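Local coordinates for protein CBIX (Paracoccus pantotrophus, PDB 4CCS) that catalyses the last step of siroheme biosynthesis, probably acting as a chelatase that inserts ferrous iron into sirohydrochlorin, at residues Asn4-Ala9 with Arg40-Ala45; Thr57-Leu62 with Pro84-Leu89; Arg169-Arg174 with Ala199-Leu204. One frame throughout, in Å; residues are numbered along the deposited sequence.

Contact 1: Asn4-Ala9 with Arg40-Ala45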
ATOM      1  N   ASN A   4     -20.238   1.536 -10.850  1.00 32.25           N
ATOM      2  CA  ASN A   4     -20.033   0.912  -9.533  1.00 31.39           C
ATOM      3  C   ASN A   4     -18.545   0.627  -9.284  1.00 31.26           C
ATOM      4  O   ASN A   4     -17.904  -0.030 -10.110  1.00 30.61           O
ATOM      5  CB  ASN A   4     -20.853  -0.377  -9.409  1.00 34.29           C
ATOM      6  CG  ASN A   4     -22.246  -0.214  -8.837  1.00 62.48           C
ATOM      7  OD1 ASN A   4     -22.637   0.844  -8.327  1.00 59.40           O
ATOM      8  ND2 ASN A   4     -23.012  -1.295  -8.855  1.00 53.89           N
ATOM      9  N   VAL A   5     -17.990   1.144  -8.169  1.00 25.73           N
ATOM     10  CA  VAL A   5     -16.574   0.926  -7.808  1.00 23.70           C
ATOM     11  C   VAL A   5     -16.436   0.418  -6.368  1.00 25.11           C
ATOM     12  O   VAL A   5     -16.953   1.037  -5.438  1.00 24.20           O
ATOM     13  CB  VAL A   5     -15.656   2.165  -8.078  1.00 27.46           C
ATOM     14  CG1 VAL A   5     -14.193   1.880  -7.708  1.00 26.71           C
ATOM     15  CG2 VAL A   5     -15.750   2.625  -9.534  1.00 27.32           C
ATOM     16  N   LEU A   6     -15.692  -0.680  -6.190  1.00 20.91           N
ATOM     17  CA  LEU A   6     -15.425  -1.222  -4.865  1.00 20.91           C
ATOM     18  C   LEU A   6     -13.913  -1.224  -4.593  1.00 21.59           C
ATOM     19  O   LEU A   6     -13.160  -1.822  -5.355  1.00 19.67           O
ATOM     20  CB  LEU A   6     -16.050  -2.633  -4.758  1.00 22.44           C
ATOM     21  CG  LEU A   6     -16.177  -3.288  -3.373  1.00 29.47           C
ATOM     22  CD1 LEU A   6     -16.948  -2.396  -2.369  1.00 30.00           C
ATOM     23  CD2 LEU A   6     -16.876  -4.635  -3.494  1.00 32.18           C
ATOM     24  N   ILE A   7     -13.482  -0.504  -3.544  1.00 19.35           N
ATOM     25  CA  ILE A   7     -12.085  -0.437  -3.068  1.00 18.78           C
ATOM     26  C   ILE A   7     -11.977  -1.598  -2.078  1.00 20.80           C
ATOM     27  O   ILE A   7     -12.699  -1.621  -1.072  1.00 18.96           O
ATOM     28  CB  ILE A   7     -11.749   0.916  -2.390  1.00 22.08           C
ATOM     29  CG1 ILE A   7     -12.148   2.151  -3.251  1.00 23.07           C
ATOM     30  CG2 ILE A   7     -10.279   0.978  -1.951  1.00 21.80           C
ATOM     31  CD1 ILE A   7     -11.705   2.242  -4.696  1.00 40.47           C
ATOM     32  N   VAL A   8     -11.131  -2.581  -2.400  1.00 17.42           N
ATOM     33  CA  VAL A   8     -11.021  -3.827  -1.639  1.00 16.38           C
ATOM     34  C   VAL A   8      -9.681  -3.974  -0.931  1.00 18.94           C
ATOM     35  O   VAL A   8      -8.631  -3.914  -1.567  1.00 18.41           O
ATOM     36  CB  VAL A   8     -11.340  -5.045  -2.554  1.00 19.74           C
ATOM     37  CG1 VAL A   8     -11.161  -6.374  -1.816  1.00 19.31           C
ATOM     38  CG2 VAL A   8     -12.755  -4.944  -3.128  1.00 19.34           C
ATOM     39  N   ALA A   9      -9.731  -4.212   0.382  1.00 15.82           N
ATOM     40  CA  ALA A   9      -8.537  -4.483   1.173  1.00 15.75           C
ATOM     41  C   ALA A   9      -8.445  -5.974   1.497  1.00 20.53           C
ATOM     42  O   ALA A   9      -9.479  -6.654   1.629  1.00 18.30           O
ATOM     43  CB  ALA A   9      -8.581  -3.696   2.465  1.00 16.19           C
ATOM     44  N   ARG A  40     -17.541   2.595  -3.033  1.00 20.18           N
ATOM     45  CA  ARG A  40     -17.725   2.013  -1.698  1.00 19.89           C
ATOM     46  C   ARG A  40     -16.468   1.225  -1.316  1.00 22.55           C
ATOM     47  O   ARG A  40     -15.650   0.926  -2.193  1.00 22.91           O
ATOM     48  CB  ARG A  40     -18.979   1.118  -1.649  1.00 19.11           C
ATOM     49  CG  ARG A  40     -20.306   1.877  -1.815  1.00 28.99           C
ATOM     50  CD  ARG A  40     -20.603   2.824  -0.655  1.00 35.99           C
ATOM     51  NE  ARG A  40     -21.910   3.476  -0.783  1.00 38.00           N
ATOM     52  CZ  ARG A  40     -22.131   4.620  -1.425  1.00 50.23           C
ATOM     53  NH1 ARG A  40     -21.133   5.263  -2.020  1.00 33.88           N
ATOM     54  NH2 ARG A  40     -23.350   5.132  -1.475  1.00 42.87           N
ATOM     55  N   GLY A  41     -16.289   0.934  -0.018  1.00 19.03           N
ATOM     56  CA  GLY A  41     -15.119   0.197   0.456  1.00 18.67           C
ATOM     57  C   GLY A  41     -15.497  -1.141   1.097  1.00 22.96           C
ATOM     58  O   GLY A  41     -16.602  -1.298   1.633  1.00 21.61           O
ATOM     59  N   ALA A  42     -14.570  -2.106   1.038  1.00 19.05           N
ATOM     60  CA  ALA A  42     -14.765  -3.433   1.627  1.00 19.60           C
ATOM     61  C   ALA A  42     -13.454  -4.071   2.051  1.00 22.01           C
ATOM     62  O   ALA A  42     -12.419  -3.890   1.401  1.00 19.87           O
ATOM     63  CB  ALA A  42     -15.472  -4.352   0.626  1.00 20.81           C
ATOM     64  N   THR A  43     -13.511  -4.849   3.137  1.00 17.80           N
ATOM     65  CA  THR A  43     -12.379  -5.650   3.586  1.00 16.53           C
ATOM     66  C   THR A  43     -12.766  -7.094   3.390  1.00 19.27           C
ATOM     67  O   THR A  43     -13.891  -7.476   3.733  1.00 16.45           O
ATOM     68  CB  THR A  43     -11.950  -5.368   5.032  1.00 20.01           C
ATOM     69  OG1 THR A  43     -10.913  -6.312   5.339  1.00 18.99           O
ATOM     70  CG2 THR A  43     -13.097  -5.514   6.046  1.00 16.93           C
ATOM     71  N   LEU A  44     -11.835  -7.904   2.865  1.00 17.64           N
ATOM     72  CA  LEU A  44     -12.073  -9.331   2.670  1.00 17.73           C
ATOM     73  C   LEU A  44     -12.187 -10.083   4.013  1.00 20.65           C
ATOM     74  O   LEU A  44     -12.560 -11.258   4.012  1.00 20.54           O
ATOM     75  CB  LEU A  44     -11.029  -9.955   1.722  1.00 17.63           C
ATOM     76  CG  LEU A  44     -11.039  -9.408   0.276  1.00 21.26           C
ATOM     77  CD1 LEU A  44      -9.924 -10.014  -0.543  1.00 20.58           C
ATOM     78  CD2 LEU A  44     -12.401  -9.620  -0.410  1.00 23.60           C
ATOM     79  N   ALA A  45     -11.922  -9.395   5.160  1.00 15.18           N
ATOM     80  CA  ALA A  45     -12.101 -10.018   6.497  1.00 15.61           C
ATOM     81  C   ALA A  45     -13.607 -10.072   6.844  1.00 19.36           C
ATOM     82  O   ALA A  45     -14.010 -10.807   7.746  1.00 18.23           O
ATOM     83  CB  ALA A  45     -11.348  -9.227   7.570  1.00 16.36           C
TER
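Val5, Ile7 and Ala9 carry the backbone ladder that joins strand 4-9 to Arg40-Leu44, and the two strands run parallel. Ile7 is gripped at both ends: its N donates to Arg40 O at 2.9 Å with an N-H...O angle of 173°, and its O accepts from Ala42 N. Arg40 N to Val5 O starts the series; Ala9 N to Ala42 O and Leu44 N to Ala9 O finish it, the last one step beyond the end of strand 38-43. CA-H groups add a weaker layer, as where Leu6 CA lies 3.4 Å from Arg40 O.

Apolar contacts gather on the face bearing Leu6, Val8, Arg40 and Ala42. Leu6 leans across to the other strand because chi1 of -167° sets CG opposite its own N, and its CD1 touches Arg40 O at 3.6 Å and Ala42 CB at 3.9 Å. Further on, Leu44 crosses Val8 at about a right angle, its CG 3.7 Å from Val8 CG1 and 3.4 Å from Ala9 O. Ile7 turns to the opposite face, against Ile219 and Ile223 of helix 215-226.

At the strand's end, Thr43 OG1 accepts from Ala45 N at 3.2 Å, an ST turn. Together these strands and the intervening helix 16-30 form a classic beta-alpha-beta unit, the opening one of a parallel alpha/beta sheet.

Contact 2: Thr57-Leu62 with Pro84-Leu89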
ATOM      1  N   THR A  57     -19.186  -3.840 -12.116  1.00 33.70           N
ATOM      2  CA  THR A  57     -18.440  -3.179 -11.033  1.00 32.56           C
ATOM      3  C   THR A  57     -16.935  -3.214 -11.327  1.00 33.52           C
ATOM      4  O   THR A  57     -16.431  -4.225 -11.825  1.00 33.29           O
ATOM      5  CB  THR A  57     -18.780  -3.817  -9.649  1.00 34.67           C
ATOM      6  OG1 THR A  57     -20.193  -3.784  -9.432  1.00 29.88           O
ATOM      7  CG2 THR A  57     -18.085  -3.120  -8.474  1.00 31.68           C
ATOM      8  N   LEU A  58     -16.228  -2.113 -11.015  1.00 28.56           N
ATOM      9  CA  LEU A  58     -14.769  -2.042 -11.122  1.00 27.97           C
ATOM     10  C   LEU A  58     -14.206  -2.279  -9.709  1.00 29.23           C
ATOM     11  O   LEU A  58     -14.732  -1.737  -8.744  1.00 28.30           O
ATOM     12  CB  LEU A  58     -14.279  -0.676 -11.646  1.00 28.51           C
ATOM     13  CG  LEU A  58     -14.761  -0.184 -13.030  1.00 33.82           C
ATOM     14  CD1 LEU A  58     -13.959   1.027 -13.458  1.00 34.07           C
ATOM     15  CD2 LEU A  58     -14.617  -1.254 -14.091  1.00 36.21           C
ATOM     16  N   ILE A  59     -13.155  -3.088  -9.592  1.00 25.84           N
ATOM     17  CA  ILE A  59     -12.513  -3.393  -8.312  1.00 25.17           C
ATOM     18  C   ILE A  59     -11.144  -2.720  -8.241  1.00 26.75           C
ATOM     19  O   ILE A  59     -10.291  -3.005  -9.086  1.00 26.29           O
ATOM     20  CB  ILE A  59     -12.404  -4.943  -8.092  1.00 28.49           C
ATOM     21  CG1 ILE A  59     -13.775  -5.690  -8.272  1.00 28.96           C
ATOM     22  CG2 ILE A  59     -11.743  -5.283  -6.750  1.00 28.73           C
ATOM     23  CD1 ILE A  59     -15.005  -5.229  -7.343  1.00 34.22           C
ATOM     24  N   TYR A  60     -10.926  -1.835  -7.244  1.00 22.60           N
ATOM     25  CA  TYR A  60      -9.600  -1.247  -7.024  1.00 21.57           C
ATOM     26  C   TYR A  60      -8.994  -2.004  -5.819  1.00 21.91           C
ATOM     27  O   TYR A  60      -9.390  -1.753  -4.679  1.00 20.41           O
ATOM     28  CB  TYR A  60      -9.628   0.271  -6.774  1.00 21.78           C
ATOM     29  CG  TYR A  60      -8.244   0.880  -6.633  1.00 22.16           C
ATOM     30  CD1 TYR A  60      -7.611   0.950  -5.392  1.00 22.58           C
ATOM     31  CD2 TYR A  60      -7.565   1.386  -7.741  1.00 22.16           C
ATOM     32  CE1 TYR A  60      -6.332   1.492  -5.260  1.00 21.45           C
ATOM     33  CE2 TYR A  60      -6.291   1.943  -7.617  1.00 22.93           C
ATOM     34  CZ  TYR A  60      -5.673   1.982  -6.375  1.00 26.81           C
ATOM     35  OH  TYR A  60      -4.428   2.553  -6.244  1.00 23.70           O
ATOM     36  N   PRO A  61      -8.073  -2.943  -6.074  1.00 18.96           N
ATOM     37  CA  PRO A  61      -7.481  -3.717  -4.977  1.00 18.15           C
ATOM     38  C   PRO A  61      -6.338  -2.978  -4.272  1.00 22.64           C
ATOM     39  O   PRO A  61      -5.383  -2.537  -4.919  1.00 20.07           O
ATOM     40  CB  PRO A  61      -7.013  -5.008  -5.655  1.00 19.58           C
ATOM     41  CG  PRO A  61      -6.843  -4.665  -7.117  1.00 24.31           C
ATOM     42  CD  PRO A  61      -7.512  -3.337  -7.389  1.00 19.82           C
ATOM     43  N   LEU A  62      -6.415  -2.876  -2.933  1.00 21.22           N
ATOM     44  CA  LEU A  62      -5.338  -2.267  -2.134  1.00 21.87           C
ATOM     45  C   LEU A  62      -4.210  -3.295  -1.898  1.00 24.62           C
ATOM     46  O   LEU A  62      -3.814  -3.545  -0.758  1.00 24.71           O
ATOM     47  CB  LEU A  62      -5.881  -1.734  -0.791  1.00 22.34           C
ATOM     48  CG  LEU A  62      -6.807  -0.514  -0.831  1.00 26.07           C
ATOM     49  CD1 LEU A  62      -7.318  -0.187   0.576  1.00 25.47           C
ATOM     50  CD2 LEU A  62      -6.092   0.716  -1.399  1.00 28.91           C
ATOM     51  N   PRO A  84     -18.766 -12.586 -12.021  1.00 58.52           N
ATOM     52  CA  PRO A  84     -17.614 -13.138 -12.756  1.00 57.67           C
ATOM     53  C   PRO A  84     -16.950 -12.165 -13.729  1.00 58.94           C
ATOM     54  O   PRO A  84     -15.736 -12.245 -13.921  1.00 58.83           O
ATOM     55  CB  PRO A  84     -18.203 -14.353 -13.489  1.00 59.59           C
ATOM     56  CG  PRO A  84     -19.654 -14.086 -13.563  1.00 64.34           C
ATOM     57  CD  PRO A  84     -19.967 -13.412 -12.269  1.00 59.93           C
ATOM     58  N   LYS A  85     -17.735 -11.261 -14.342  1.00 53.06           N
ATOM     59  CA  LYS A  85     -17.234 -10.282 -15.307  1.00 51.82           C
ATOM     60  C   LYS A  85     -16.793  -8.951 -14.676  1.00 52.29           C
ATOM     61  O   LYS A  85     -16.498  -8.008 -15.416  1.00 52.37           O
ATOM     62  CB  LYS A  85     -18.253 -10.056 -16.438  1.00 54.69           C
ATOM     63  CG  LYS A  85     -18.221 -11.148 -17.504  1.00 70.61           C
ATOM     64  CD  LYS A  85     -19.310 -10.958 -18.555  1.00 80.20           C
ATOM     65  CE  LYS A  85     -19.288 -12.041 -19.611  1.00 93.46           C
ATOM     66  NZ  LYS A  85     -19.721 -13.364 -19.078  1.00103.15           N
ATOM     67  N   ALA A  86     -16.721  -8.875 -13.322  1.00 45.18           N
ATOM     68  CA  ALA A  86     -16.268  -7.669 -12.623  1.00 43.26           C
ATOM     69  C   ALA A  86     -14.783  -7.426 -12.937  1.00 43.27           C
ATOM     70  O   ALA A  86     -13.954  -8.330 -12.794  1.00 42.81           O
ATOM     71  CB  ALA A  86     -16.493  -7.794 -11.122  1.00 43.83           C
ATOM     72  N   ARG A  87     -14.481  -6.225 -13.434  1.00 36.84           N
ATOM     73  CA  ARG A  87     -13.147  -5.816 -13.850  1.00 35.63           C
ATOM     74  C   ARG A  87     -12.261  -5.445 -12.659  1.00 34.61           C
ATOM     75  O   ARG A  87     -12.634  -4.601 -11.850  1.00 31.76           O
ATOM     76  CB  ARG A  87     -13.257  -4.650 -14.842  1.00 37.47           C
ATOM     77  CG  ARG A  87     -11.946  -4.231 -15.499  1.00 53.00           C
ATOM     78  CD  ARG A  87     -12.184  -3.082 -16.460  1.00 65.55           C
ATOM     79  NE  ARG A  87     -10.937  -2.431 -16.854  1.00 74.16           N
ATOM     80  CZ  ARG A  87     -10.868  -1.260 -17.479  1.00 86.82           C
ATOM     81  NH1 ARG A  87     -11.977  -0.598 -17.787  1.00 74.07           N
ATOM     82  NH2 ARG A  87      -9.690  -0.739 -17.794  1.00 72.10           N
ATOM     83  N   ILE A  88     -11.073  -6.061 -12.582  1.00 30.80           N
ATOM     84  CA  ILE A  88     -10.094  -5.785 -11.525  1.00 30.06           C
ATOM     85  C   ILE A  88      -9.031  -4.825 -12.065  1.00 33.27           C
ATOM     86  O   ILE A  88      -8.302  -5.156 -13.003  1.00 33.91           O
ATOM     87  CB  ILE A  88      -9.484  -7.085 -10.925  1.00 32.38           C
ATOM     88  CG1 ILE A  88     -10.592  -8.021 -10.376  1.00 32.30           C
ATOM     89  CG2 ILE A  88      -8.451  -6.741  -9.835  1.00 32.16           C
ATOM     90  CD1 ILE A  88     -10.187  -9.474 -10.223  1.00 38.97           C
ATOM     91  N   LEU A  89      -8.948  -3.644 -11.469  1.00 28.20           N
ATOM     92  CA  LEU A  89      -7.988  -2.619 -11.861  1.00 27.18           C
ATOM     93  C   LEU A  89      -6.566  -2.965 -11.360  1.00 29.55           C
ATOM     94  O   LEU A  89      -6.440  -3.863 -10.511  1.00 28.26           O
ATOM     95  CB  LEU A  89      -8.421  -1.237 -11.319  1.00 27.13           C
ATOM     96  CG  LEU A  89      -9.840  -0.743 -11.647  1.00 32.03           C
ATOM     97  CD1 LEU A  89     -10.029   0.678 -11.190  1.00 32.13           C
ATOM     98  CD2 LEU A  89     -10.179  -0.908 -13.132  1.00 37.28           C
TER
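Leu89 points its side chain toward strand 57-61, over the carbonyl of Ile59. CB lies 3.4 Å from Ile59 O, the same oxygen that accepts Leu89 N at 2.8 Å. CG stays beside the backbone N (chi1 -54°), which keeps it over that carbonyl, also 3.4 Å from Ile59 O. The branches then part: CD1 reaches the edge of the Tyr60 ring near its plane, 4.3 Å from Tyr60 CD2, while CD2 faces Leu58 CD1. Tyr60 OH is hydrogen-bonded to Asp95 OD2.

Behind it the parallel pairing continues with Ile59 N to Arg87 O and fades at a weak bond from Arg87 N to Thr57 O. Leu58 runs alongside the extended Arg87 chain on the same face, with CD2 3.7 Å from Arg87 CB. Past the pairing, Pro61 CD sits 3.3 Å from Leu89 O, and Pro61 CG meets Ile88 CG2 at 3.8 Å.

Strand 87-88 is one of the two edge strands of this four-stranded sheet, with 57-61 between it and strand 4-9. Helix 68-80, which links the paired strands, packs on Ile59 and Ile88 through Leu78; helix 215-226 lies against the other face, touching Tyr60 and Leu89.

Contact 3: Arg169-Arg174 with Ala199-Leu204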
ATOM      1  N   ARG A 169      19.891  -2.204  10.288  1.00 20.20           N
ATOM      2  CA  ARG A 169      21.044  -2.191  11.197  1.00 21.03           C
ATOM      3  C   ARG A 169      22.218  -1.382  10.599  1.00 26.62           C
ATOM      4  O   ARG A 169      22.362  -1.315   9.382  1.00 26.19           O
ATOM      5  CB  ARG A 169      21.460  -3.642  11.563  1.00 21.53           C
ATOM      6  CG  ARG A 169      22.456  -3.740  12.732  1.00 29.84           C
ATOM      7  CD  ARG A 169      22.683  -5.164  13.193  1.00 39.71           C
ATOM      8  NE  ARG A 169      21.613  -5.615  14.086  1.00 55.79           N
ATOM      9  CZ  ARG A 169      20.740  -6.572  13.788  1.00 72.28           C
ATOM     10  NH1 ARG A 169      20.812  -7.210  12.625  1.00 63.85           N
ATOM     11  NH2 ARG A 169      19.796  -6.910  14.655  1.00 54.82           N
ATOM     12  N   ASP A 170      23.012  -0.726  11.465  1.00 26.13           N
ATOM     13  CA  ASP A 170      24.197   0.072  11.112  1.00 27.06           C
ATOM     14  C   ASP A 170      23.911   1.234  10.125  1.00 30.89           C
ATOM     15  O   ASP A 170      24.761   1.577   9.299  1.00 30.08           O
ATOM     16  CB  ASP A 170      25.343  -0.839  10.605  1.00 29.46           C
ATOM     17  CG  ASP A 170      25.722  -1.914  11.600  1.00 37.46           C
ATOM     18  OD1 ASP A 170      25.934  -1.577  12.783  1.00 36.78           O
ATOM     19  OD2 ASP A 170      25.764  -3.099  11.205  1.00 47.33           O
ATOM     20  N   LEU A 171      22.735   1.870  10.251  1.00 26.66           N
ATOM     21  CA  LEU A 171      22.399   3.044   9.445  1.00 26.25           C
ATOM     22  C   LEU A 171      22.670   4.278  10.312  1.00 31.00           C
ATOM     23  O   LEU A 171      22.680   4.139  11.538  1.00 31.13           O
ATOM     24  CB  LEU A 171      20.928   3.022   8.961  1.00 25.80           C
ATOM     25  CG  LEU A 171      20.528   1.891   7.995  1.00 29.90           C
ATOM     26  CD1 LEU A 171      19.064   2.020   7.580  1.00 30.05           C
ATOM     27  CD2 LEU A 171      21.390   1.890   6.747  1.00 32.71           C
ATOM     28  N   PRO A 172      22.894   5.476   9.710  1.00 27.71           N
ATOM     29  CA  PRO A 172      23.149   6.666  10.533  1.00 27.66           C
ATOM     30  C   PRO A 172      21.876   7.217  11.184  1.00 30.85           C
ATOM     31  O   PRO A 172      20.771   6.731  10.925  1.00 30.16           O
ATOM     32  CB  PRO A 172      23.741   7.666   9.531  1.00 29.53           C
ATOM     33  CG  PRO A 172      23.248   7.221   8.213  1.00 33.23           C
ATOM     34  CD  PRO A 172      23.224   5.734   8.295  1.00 28.62           C
ATOM     35  N   GLU A 173      22.036   8.247  12.022  1.00 26.93           N
ATOM     36  CA  GLU A 173      20.930   8.935  12.683  1.00 26.80           C
ATOM     37  C   GLU A 173      20.028   9.622  11.639  1.00 29.57           C
ATOM     38  O   GLU A 173      18.806   9.639  11.801  1.00 28.96           O
ATOM     39  CB  GLU A 173      21.488   9.990  13.634  1.00 28.72           C
ATOM     40  CG  GLU A 173      21.289   9.650  15.094  1.00 45.65           C
ATOM     41  CD  GLU A 173      21.451  10.869  15.976  1.00 67.54           C
ATOM     42  OE1 GLU A 173      22.610  11.300  16.180  1.00 53.42           O
ATOM     43  OE2 GLU A 173      20.418  11.440  16.395  1.00 68.17           O
ATOM     44  N   ARG A 174      20.642  10.183  10.570  1.00 25.51           N
ATOM     45  CA  ARG A 174      19.918  10.860   9.488  1.00 25.57           C
ATOM     46  C   ARG A 174      19.482   9.823   8.488  1.00 25.38           C
ATOM     47  O   ARG A 174      20.150   9.558   7.479  1.00 24.21           O
ATOM     48  CB  ARG A 174      20.756  11.980   8.841  1.00 27.08           C
ATOM     49  CG  ARG A 174      20.817  13.229   9.687  1.00 37.11           C
ATOM     50  CD  ARG A 174      21.707  14.270   9.057  1.00 39.98           C
ATOM     51  NE  ARG A 174      21.714  15.499   9.849  1.00 48.76           N
ATOM     52  CZ  ARG A 174      22.035  16.695   9.372  1.00 57.36           C
ATOM     53  NH1 ARG A 174      22.399  16.834   8.101  1.00 38.30           N
ATOM     54  NH2 ARG A 174      21.997  17.760  10.159  1.00 44.75           N
ATOM     55  N   ALA A 199      16.918  -3.944  15.280  1.00 21.00           N
ATOM     56  CA  ALA A 199      17.978  -3.436  14.391  1.00 20.89           C
ATOM     57  C   ALA A 199      18.796  -2.313  15.016  1.00 23.64           C
ATOM     58  O   ALA A 199      19.901  -2.040  14.553  1.00 24.06           O
ATOM     59  CB  ALA A 199      17.371  -2.950  13.076  1.00 21.36           C
ATOM     60  N   GLY A 200      18.232  -1.618  16.017  1.00 20.93           N
ATOM     61  CA  GLY A 200      18.864  -0.463  16.649  1.00 20.57           C
ATOM     62  C   GLY A 200      18.688   0.754  15.740  1.00 23.30           C
ATOM     63  O   GLY A 200      19.554   1.634  15.718  1.00 23.18           O
ATOM     64  N   PHE A 201      17.581   0.793  14.963  1.00 18.70           N
ATOM     65  CA  PHE A 201      17.303   1.894  14.041  1.00 18.17           C
ATOM     66  C   PHE A 201      17.144   3.216  14.808  1.00 22.80           C
ATOM     67  O   PHE A 201      16.351   3.291  15.743  1.00 22.84           O
ATOM     68  CB  PHE A 201      16.081   1.592  13.163  1.00 18.74           C
ATOM     69  CG  PHE A 201      15.829   2.616  12.078  1.00 19.29           C
ATOM     70  CD1 PHE A 201      16.718   2.764  11.015  1.00 21.36           C
ATOM     71  CD2 PHE A 201      14.706   3.438  12.123  1.00 19.53           C
ATOM     72  CE1 PHE A 201      16.492   3.725  10.019  1.00 21.37           C
ATOM     73  CE2 PHE A 201      14.471   4.386  11.115  1.00 22.09           C
ATOM     74  CZ  PHE A 201      15.368   4.526  10.077  1.00 20.62           C
ATOM     75  N   GLN A 202      17.933   4.226  14.437  1.00 19.80           N
ATOM     76  CA  GLN A 202      17.958   5.535  15.107  1.00 20.42           C
ATOM     77  C   GLN A 202      17.213   6.624  14.347  1.00 24.64           C
ATOM     78  O   GLN A 202      17.068   7.735  14.868  1.00 24.16           O
ATOM     79  CB  GLN A 202      19.415   6.016  15.272  1.00 22.21           C
ATOM     80  CG  GLN A 202      20.358   5.043  15.963  1.00 39.95           C
ATOM     81  CD  GLN A 202      21.792   5.521  15.868  1.00 69.57           C
ATOM     82  OE1 GLN A 202      22.160   6.547  16.450  1.00 66.47           O
ATOM     83  NE2 GLN A 202      22.643   4.804  15.129  1.00 62.46           N
ATOM     84  N   GLY A 203      16.794   6.341  13.110  1.00 20.51           N
ATOM     85  CA  GLY A 203      16.158   7.363  12.278  1.00 19.96           C
ATOM     86  C   GLY A 203      14.665   7.542  12.521  1.00 23.12           C
ATOM     87  O   GLY A 203      14.099   7.031  13.497  1.00 21.90           O
ATOM     88  N   LEU A 204      14.038   8.290  11.614  1.00 18.95           N
ATOM     89  CA  LEU A 204      12.627   8.616  11.656  1.00 19.25           C
ATOM     90  C   LEU A 204      11.814   7.532  10.972  1.00 19.86           C
ATOM     91  O   LEU A 204      12.175   7.094   9.881  1.00 19.19           O
ATOM     92  CB  LEU A 204      12.417   9.969  10.946  1.00 20.06           C
ATOM     93  CG  LEU A 204      10.990  10.511  10.880  1.00 25.34           C
ATOM     94  CD1 LEU A 204      10.461  10.858  12.281  1.00 26.64           C
ATOM     95  CD2 LEU A 204      10.951  11.767  10.009  1.00 27.23           C
TER
HETATM   96  O   HOH W   1      22.003  -0.287  14.315  1.00 36.21           O
HETATM   97  O   HOH W   2      23.388   2.407  13.538  1.00 45.61           O
HETATM   98  O   HOH W   3      19.615   4.244  12.199  1.00 25.97           O
HETATM   99  O   HOH W   4      23.613   8.682  17.195  1.00 42.75           O
HETATM  100  O   HOH W   5      17.407  10.638  13.912  1.00 44.00           O
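Ala199, at the end of helix 192-199, meets Arg169 first. Its O receives the CA-H of Arg169 at a CA-O distance of 3.5 Å, and its own CA lies over one face of the guanidinium, 3.9 Å from Arg169 NH2. A bend at chi3 (-81°) turns the arginine tip back over the helix end, where NH2 is also hydrogen-bonded to Gln198 O. Water 1 accepts from Asp170 N and stands 2.7 Å from Ala199 O, bridging the two segments.

Gly200 ends the helix in a Schellman motif, its positive phi turning the chain off the axis. Phe201 follows, its CG anti to the backbone N (chi1 -173°), and swings its ring inward: CE1, at the ring edge, meets Leu171 CD1 at 3.9 Å, and the side chain also touches Ala175 and Cys177 of strand 175-179. Over the centre of one ring face sits Gly203 N, 3.6 Å above the plane.

Gln202 reaches toward the other loop. Its backbone N donates to water 3, close to Pro172 O, while NE2 donates to water 2 at 3.0 Å, which in turn donates to Leu171 O. OE1 packs against Glu173 CG at 3.5 Å and accepts from water 4, which also gives a weak bond to Glu173 OE1; the amide and carboxylate planes are only 11° apart. Water 5 ties Gln202 O to Glu173 O. Gly203 CA then approaches that same Glu173 O at 3.5 Å.

No direct hydrogen bond joins the segments. A Schellman turn closing a helix and a neighbouring loop, each leading into one of the adjacent parallel strands 204-205 and 175-179, meet through water at the N-terminal edge of the sheet in the CbiX domain, consistent with the alpha/beta fold of the chelatase clan.

Contacts 1 and 2 belong to one sheet and sit on either side of its strand pair 4-9 and 57-61; they touch each other through a probable hydrogen bond from Leu58 N to Asn4 O and the packing of Ile7 on Tyr60. Contact 1 is buried and contact 2 partly so, and both rest on direct backbone bonds with apolar side chains. Contact 3 lies about 37 and 40 Å from their centres, across the chain's centre, at the edge of a second sheet with the same strand order, 2-1-3-4. It joins the approaches to strands rather than strands themselves, lies at the surface, and replaces the direct ladder with water bridges and a few CA-H...O contacts.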